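Local atomic coordinates of protein argonaute 5 (Arabidopsis thaliana, PDB entry 4G0O), a protein that probably helps sort small RNAs in the Argonaute pathway, its MID domain recognising their 5' nucleotide through a nucleotide specificity loop. Residues A[102-110]-A[120-131]. Residues are numbered along the deposited sequence; the frame is centred on the assembly and turned at random.
Sequences GIVSQCCQP and YMENVALKINVK. With SO4 (sulfate ion), chain C.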
ATOM      1  N   GLY A 102      -3.035   7.316 -12.675  1.00 30.39           N
ATOM      2  CA  GLY A 102      -3.800   8.037 -11.671  1.00 32.51           C
ATOM      3  C   GLY A 102      -4.242   7.104 -10.568  1.00 30.35           C
ATOM      4  O   GLY A 102      -5.437   6.886 -10.344  1.00 33.83           O
ATOM      5  N   ILE A 103      -3.267   6.532  -9.879  1.00 29.13           N
ATOM      6  CA  ILE A 103      -3.570   5.684  -8.739  1.00 28.75           C
ATOM      7  C   ILE A 103      -2.716   6.039  -7.527  1.00 31.59           C
ATOM      8  O   ILE A 103      -1.475   6.136  -7.608  1.00 30.25           O
ATOM      9  CB  ILE A 103      -3.480   4.192  -9.095  1.00 28.67           C
ATOM     10  CG1 ILE A 103      -3.385   3.342  -7.843  1.00 34.78           C
ATOM     11  CG2 ILE A 103      -2.293   3.902  -9.954  1.00 34.52           C
ATOM     12  CD1 ILE A 103      -3.426   1.900  -8.198  1.00 38.59           C
ATOM     13  N   VAL A 104      -3.399   6.272  -6.413  1.00 28.10           N
ATOM     14  CA  VAL A 104      -2.726   6.582  -5.171  1.00 27.81           C
ATOM     15  C   VAL A 104      -2.063   5.310  -4.683  1.00 22.07           C
ATOM     16  O   VAL A 104      -2.732   4.310  -4.427  1.00 23.13           O
ATOM     17  CB  VAL A 104      -3.719   7.117  -4.113  1.00 30.07           C
ATOM     18  CG1 VAL A 104      -3.068   7.130  -2.739  1.00 26.39           C
ATOM     19  CG2 VAL A 104      -4.221   8.525  -4.505  1.00 25.22           C
ATOM     20  N   SER A 105      -0.744   5.337  -4.569  1.00 21.61           N
ATOM     21  CA  SER A 105      -0.024   4.148  -4.141  1.00 25.79           C
ATOM     22  C   SER A 105       0.829   4.370  -2.890  1.00 24.21           C
ATOM     23  O   SER A 105       1.299   5.474  -2.623  1.00 24.72           O
ATOM     24  CB  SER A 105       0.846   3.610  -5.283  1.00 20.82           C
ATOM     25  OG  SER A 105       1.852   4.546  -5.629  1.00 26.49           O
ATOM     26  N   GLN A 106       1.029   3.300  -2.140  1.00 23.01           N
ATOM     27  CA  GLN A 106       2.011   3.292  -1.059  1.00 26.82           C
ATOM     28  C   GLN A 106       3.012   2.157  -1.304  1.00 24.57           C
ATOM     29  O   GLN A 106       2.641   0.973  -1.321  1.00 20.20           O
ATOM     30  CB  GLN A 106       1.332   3.102   0.294  1.00 20.88           C
ATOM     31  CG  GLN A 106       2.320   2.990   1.450  1.00 28.89           C
ATOM     32  CD  GLN A 106       3.152   4.250   1.617  1.00 27.72           C
ATOM     33  OE1 GLN A 106       2.623   5.356   1.611  1.00 29.07           O
ATOM     34  NE2 GLN A 106       4.458   4.084   1.746  1.00 30.48           N
ATOM     35  N   CYS A 107       4.272   2.528  -1.512  1.00 22.80           N
ATOM     36  CA  CYS A 107       5.310   1.561  -1.819  1.00 20.82           C
ATOM     37  C   CYS A 107       6.107   1.153  -0.567  1.00 25.10           C
ATOM     38  O   CYS A 107       6.501   1.997   0.250  1.00 26.10           O
ATOM     39  CB  CYS A 107       6.225   2.103  -2.918  1.00 26.88           C
ATOM     40  SG  CYS A 107       5.410   2.409  -4.516  1.00 28.42           S
ATOM     41  N   CYS A 108       6.328  -0.154  -0.438  1.00 25.48           N
ATOM     42  CA  CYS A 108       6.940  -0.759   0.739  1.00 22.91           C
ATOM     43  C   CYS A 108       8.012  -1.761   0.376  1.00 23.85           C
ATOM     44  O   CYS A 108       7.761  -2.686  -0.395  1.00 24.96           O
ATOM     45  CB  CYS A 108       5.867  -1.490   1.550  1.00 28.44           C
ATOM     46  SG  CYS A 108       4.607  -0.404   2.249  1.00 29.74           S
ATOM     47  N   GLN A 109       9.196  -1.609   0.954  1.00 25.96           N
ATOM     48  CA  GLN A 109      10.293  -2.535   0.694  1.00 26.55           C
ATOM     49  C   GLN A 109      10.065  -3.926   1.305  1.00 29.74           C
ATOM     50  O   GLN A 109       9.794  -4.058   2.503  1.00 27.38           O
ATOM     51  CB  GLN A 109      11.605  -1.961   1.211  1.00 27.07           C
ATOM     52  CG  GLN A 109      12.110  -0.788   0.421  1.00 25.62           C
ATOM     53  CD  GLN A 109      13.265  -0.126   1.104  1.00 32.26           C
ATOM     54  OE1 GLN A 109      13.186   0.206   2.289  1.00 35.28           O
ATOM     55  NE2 GLN A 109      14.365   0.052   0.378  1.00 30.13           N
ATOM     56  N   PRO A 110      10.196  -4.969   0.475  1.00 26.74           N
ATOM     57  CA  PRO A 110       9.954  -6.354   0.896  1.00 26.60           C
ATOM     58  C   PRO A 110      10.763  -6.792   2.132  1.00 31.80           C
ATOM     59  O   PRO A 110      10.258  -7.569   2.946  1.00 33.07           O
ATOM     60  CB  PRO A 110      10.323  -7.185  -0.354  1.00 27.14           C
ATOM     61  CG  PRO A 110      11.127  -6.261  -1.226  1.00 25.57           C
ATOM     62  CD  PRO A 110      10.651  -4.875  -0.926  1.00 25.24           C
ATOM     63  N   TYR A 120       7.252   0.715  12.030  1.00 34.57           N
ATOM     64  CA  TYR A 120       7.319   0.924  10.588  1.00 30.86           C
ATOM     65  C   TYR A 120       5.904   1.100  10.050  1.00 30.12           C
ATOM     66  O   TYR A 120       5.624   2.013   9.266  1.00 27.83           O
ATOM     67  CB  TYR A 120       8.017  -0.258   9.912  1.00 31.90           C
ATOM     68  CG  TYR A 120       7.901  -0.301   8.401  1.00 31.27           C
ATOM     69  CD1 TYR A 120       8.638   0.557   7.602  1.00 31.98           C
ATOM     70  CD2 TYR A 120       7.085  -1.238   7.774  1.00 33.74           C
ATOM     71  CE1 TYR A 120       8.553   0.499   6.202  1.00 35.87           C
ATOM     72  CE2 TYR A 120       6.987  -1.304   6.382  1.00 32.44           C
ATOM     73  CZ  TYR A 120       7.727  -0.430   5.600  1.00 34.56           C
ATOM     74  OH  TYR A 120       7.641  -0.485   4.217  1.00 33.28           O
ATOM     75  N   MET A 121       5.006   0.235  10.505  1.00 29.37           N
ATOM     76  CA  MET A 121       3.612   0.298  10.101  1.00 28.38           C
ATOM     77  C   MET A 121       2.881   1.521  10.667  1.00 32.66           C
ATOM     78  O   MET A 121       1.923   2.019  10.063  1.00 25.91           O
ATOM     79  CB  MET A 121       2.908  -1.000  10.470  1.00 28.12           C
ATOM     80  CG  MET A 121       3.512  -2.212   9.727  1.00 31.94           C
ATOM     81  SD  MET A 121       2.900  -3.759  10.395  1.00 39.29           S
ATOM     82  CE  MET A 121       1.884  -4.306   9.077  1.00 35.98           C
ATOM     83  N   GLU A 122       3.326   2.004  11.823  1.00 28.92           N
ATOM     84  CA  GLU A 122       2.821   3.279  12.323  1.00 33.36           C
ATOM     85  C   GLU A 122       3.155   4.385  11.318  1.00 28.72           C
ATOM     86  O   GLU A 122       2.273   5.116  10.876  1.00 24.50           O
ATOM     87  CB  GLU A 122       3.402   3.596  13.706  1.00 31.02           C
ATOM     88  CG  GLU A 122       2.882   4.896  14.297  1.00 40.66           C
ATOM     89  CD  GLU A 122       3.114   5.018  15.803  1.00 44.20           C
ATOM     90  OE1 GLU A 122       3.392   3.987  16.468  1.00 43.20           O
ATOM     91  OE2 GLU A 122       3.012   6.156  16.310  1.00 44.78           O
ATOM     92  N   ASN A 123       4.431   4.473  10.941  1.00 31.50           N
ATOM     93  CA  ASN A 123       4.898   5.414   9.914  1.00 32.84           C
ATOM     94  C   ASN A 123       4.159   5.320   8.576  1.00 28.51           C
ATOM     95  O   ASN A 123       3.711   6.326   8.031  1.00 31.17           O
ATOM     96  CB  ASN A 123       6.398   5.230   9.664  1.00 32.71           C
ATOM     97  CG  ASN A 123       7.238   5.750  10.798  1.00 45.17           C
ATOM     98  OD1 ASN A 123       7.397   6.960  10.953  1.00 56.14           O
ATOM     99  ND2 ASN A 123       7.797   4.841  11.595  1.00 45.23           N
ATOM    100  N   VAL A 124       4.056   4.108   8.046  1.00 25.02           N
ATOM    101  CA  VAL A 124       3.316   3.869   6.809  1.00 25.94           C
ATOM    102  C   VAL A 124       1.852   4.271   6.938  1.00 25.13           C
ATOM    103  O   VAL A 124       1.300   4.919   6.045  1.00 28.54           O
ATOM    104  CB  VAL A 124       3.431   2.393   6.383  1.00 26.14           C
ATOM    105  CG1 VAL A 124       2.488   2.067   5.214  1.00 22.56           C
ATOM    106  CG2 VAL A 124       4.878   2.075   6.042  1.00 26.80           C
ATOM    107  N   ALA A 125       1.221   3.895   8.044  1.00 26.62           N
ATOM    108  CA  ALA A 125      -0.185   4.242   8.275  1.00 28.23           C
ATOM    109  C   ALA A 125      -0.442   5.752   8.175  1.00 21.53           C
ATOM    110  O   ALA A 125      -1.410   6.184   7.565  1.00 24.72           O
ATOM    111  CB  ALA A 125      -0.658   3.706   9.628  1.00 24.38           C
ATOM    112  N   LEU A 126       0.438   6.554   8.753  1.00 27.44           N
ATOM    113  CA  LEU A 126       0.261   8.007   8.714  1.00 22.58           C
ATOM    114  C   LEU A 126       0.500   8.530   7.298  1.00 26.13           C
ATOM    115  O   LEU A 126      -0.186   9.454   6.850  1.00 23.94           O
ATOM    116  CB  LEU A 126       1.219   8.684   9.686  1.00 25.56           C
ATOM    117  CG  LEU A 126       0.921   8.496  11.176  1.00 28.47           C
ATOM    118  CD1 LEU A 126       2.177   8.771  12.004  1.00 25.29           C
ATOM    119  CD2 LEU A 126      -0.226   9.412  11.598  1.00 26.37           C
ATOM    120  N   LYS A 127       1.476   7.938   6.605  1.00 22.43           N
ATOM    121  CA  LYS A 127       1.728   8.258   5.200  1.00 25.52           C
ATOM    122  C   LYS A 127       0.498   7.935   4.368  1.00 24.39           C
ATOM    123  O   LYS A 127       0.091   8.726   3.536  1.00 25.82           O
ATOM    124  CB  LYS A 127       2.938   7.485   4.670  1.00 30.09           C
ATOM    125  CG  LYS A 127       4.268   7.815   5.363  1.00 29.96           C
ATOM    126  CD  LYS A 127       5.320   6.786   4.969  1.00 31.38           C
ATOM    127  CE  LYS A 127       6.699   7.119   5.527  1.00 37.09           C
ATOM    128  NZ  LYS A 127       7.707   6.076   5.129  1.00 44.37           N
ATOM    129  N   ILE A 128      -0.101   6.772   4.612  1.00 23.05           N
ATOM    130  CA  ILE A 128      -1.324   6.385   3.912  1.00 24.44           C
ATOM    131  C   ILE A 128      -2.504   7.319   4.202  1.00 23.89           C
ATOM    132  O   ILE A 128      -3.285   7.605   3.312  1.00 28.74           O
ATOM    133  CB  ILE A 128      -1.700   4.906   4.213  1.00 27.24           C
ATOM    134  CG1 ILE A 128      -0.819   3.953   3.398  1.00 21.97           C
ATOM    135  CG2 ILE A 128      -3.159   4.627   3.903  1.00 28.04           C
ATOM    136  CD1 ILE A 128      -0.875   2.531   3.906  1.00 25.65           C
ATOM    137  N   ASN A 129      -2.631   7.800   5.439  1.00 26.59           N
ATOM    138  CA  ASN A 129      -3.733   8.711   5.792  1.00 25.96           C
ATOM    139  C   ASN A 129      -3.718  10.010   4.998  1.00 24.40           C
ATOM    140  O   ASN A 129      -4.743  10.435   4.493  1.00 31.49           O
ATOM    141  CB  ASN A 129      -3.747   9.035   7.293  1.00 24.22           C
ATOM    142  CG  ASN A 129      -4.974   9.844   7.706  1.00 25.67           C
ATOM    143  OD1 ASN A 129      -6.091   9.528   7.318  1.00 30.16           O
ATOM    144  ND2 ASN A 129      -4.761  10.903   8.482  1.00 22.52           N
ATOM    145  N   VAL A 130      -2.559  10.641   4.874  1.00 22.57           N
ATOM    146  CA  VAL A 130      -2.468  11.846   4.058  1.00 25.25           C
ATOM    147  C   VAL A 130      -2.685  11.597   2.551  1.00 26.89           C
ATOM    148  O   VAL A 130      -3.383  12.369   1.902  1.00 26.62           O
ATOM    149  CB  VAL A 130      -1.166  12.583   4.299  1.00 26.12           C
ATOM    150  CG1 VAL A 130      -0.117  11.609   4.687  1.00 28.98           C
ATOM    151  CG2 VAL A 130      -0.744  13.372   3.057  1.00 32.20           C
ATOM    152  N   LYS A 131      -2.113  10.515   2.015  1.00 24.40           N
ATOM    153  CA  LYS A 131      -2.282  10.163   0.606  1.00 27.62           C
ATOM    154  C   LYS A 131      -3.736   9.928   0.226  1.00 26.93           C
ATOM    155  O   LYS A 131      -4.111  10.086  -0.937  1.00 29.62           O
ATOM    156  CB  LYS A 131      -1.473   8.902   0.258  1.00 27.72           C
ATOM    157  CG  LYS A 131      -0.002   9.161   0.096  1.00 27.43           C
ATOM    158  CD  LYS A 131       0.767   7.893  -0.175  1.00 29.19           C
ATOM    159  CE  LYS A 131       2.249   8.176  -0.119  1.00 32.10           C
ATOM    160  NZ  LYS A 131       2.961   7.409  -1.151  1.00 32.22           N
TER
HETATM  161  S   SO4 C 701       6.210   6.668  -0.246  1.00 57.30           S
HETATM  162  O1  SO4 C 701       7.248   5.863   0.407  1.00 47.58           O
HETATM  163  O2  SO4 C 701       5.834   6.006  -1.524  1.00 39.77           O
HETATM  164  O3  SO4 C 701       5.058   6.830   0.657  1.00 30.79           O
HETATM  165  O4  SO4 C 701       6.726   8.021  -0.505  1.00 48.19           O
HETATM  166  O   HOH W   1       9.302   0.891   2.763  1.00 28.50           O
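Lys131 NZ is held from two directions. It donates to Ser105 O at 2.9 Å, lying in the carbonyl plane with a C=O...N angle of 156°, and to sulfate O3 at 2.8 Å; a second bond, to O2 of the same ion, is weak. The chain stays extended as far as CE, and a bend at chi4 swings the amine to where both acceptors are met. Gln106 crosses this lysine at about a right angle, its OE1 3.3 Å from Lys131 CE, while its NE2 gives sulfate O3 a weak bond. Nearer the backbone than the amide, Gln106 CG packs against Ile128 CG1 at 3.8 Å and against Val124 CG1, a position set by CG standing anti to the backbone N (chi1 176°) before the chain turns at chi2.

Strand 105-108 bonds in parallel to strand 78-82 in the sheet of this MID domain, and helix 120-131 runs nearly antiparallel to strand 105-108, at 160°, the two axes approaching to 9.2 Å. Helix 90-101 packs on Ser105 and Cys107, whose CB atoms point away from helix 120-131. The sulfate, probably from the crystallisation liquor, sits where MID domains of relatives bind the guide RNA's 5' phosphate, consistent with a phosphate site here.

A methionine in place of Lys131 would probably leave Ser105 O without this donor and the anion without this amine. Near the beginning of the helix segment, Tyr120 OH lies 3.4 Å from Cys108 CB, and a water in the plane of the tyrosine ring bridges OH to Gln109 N.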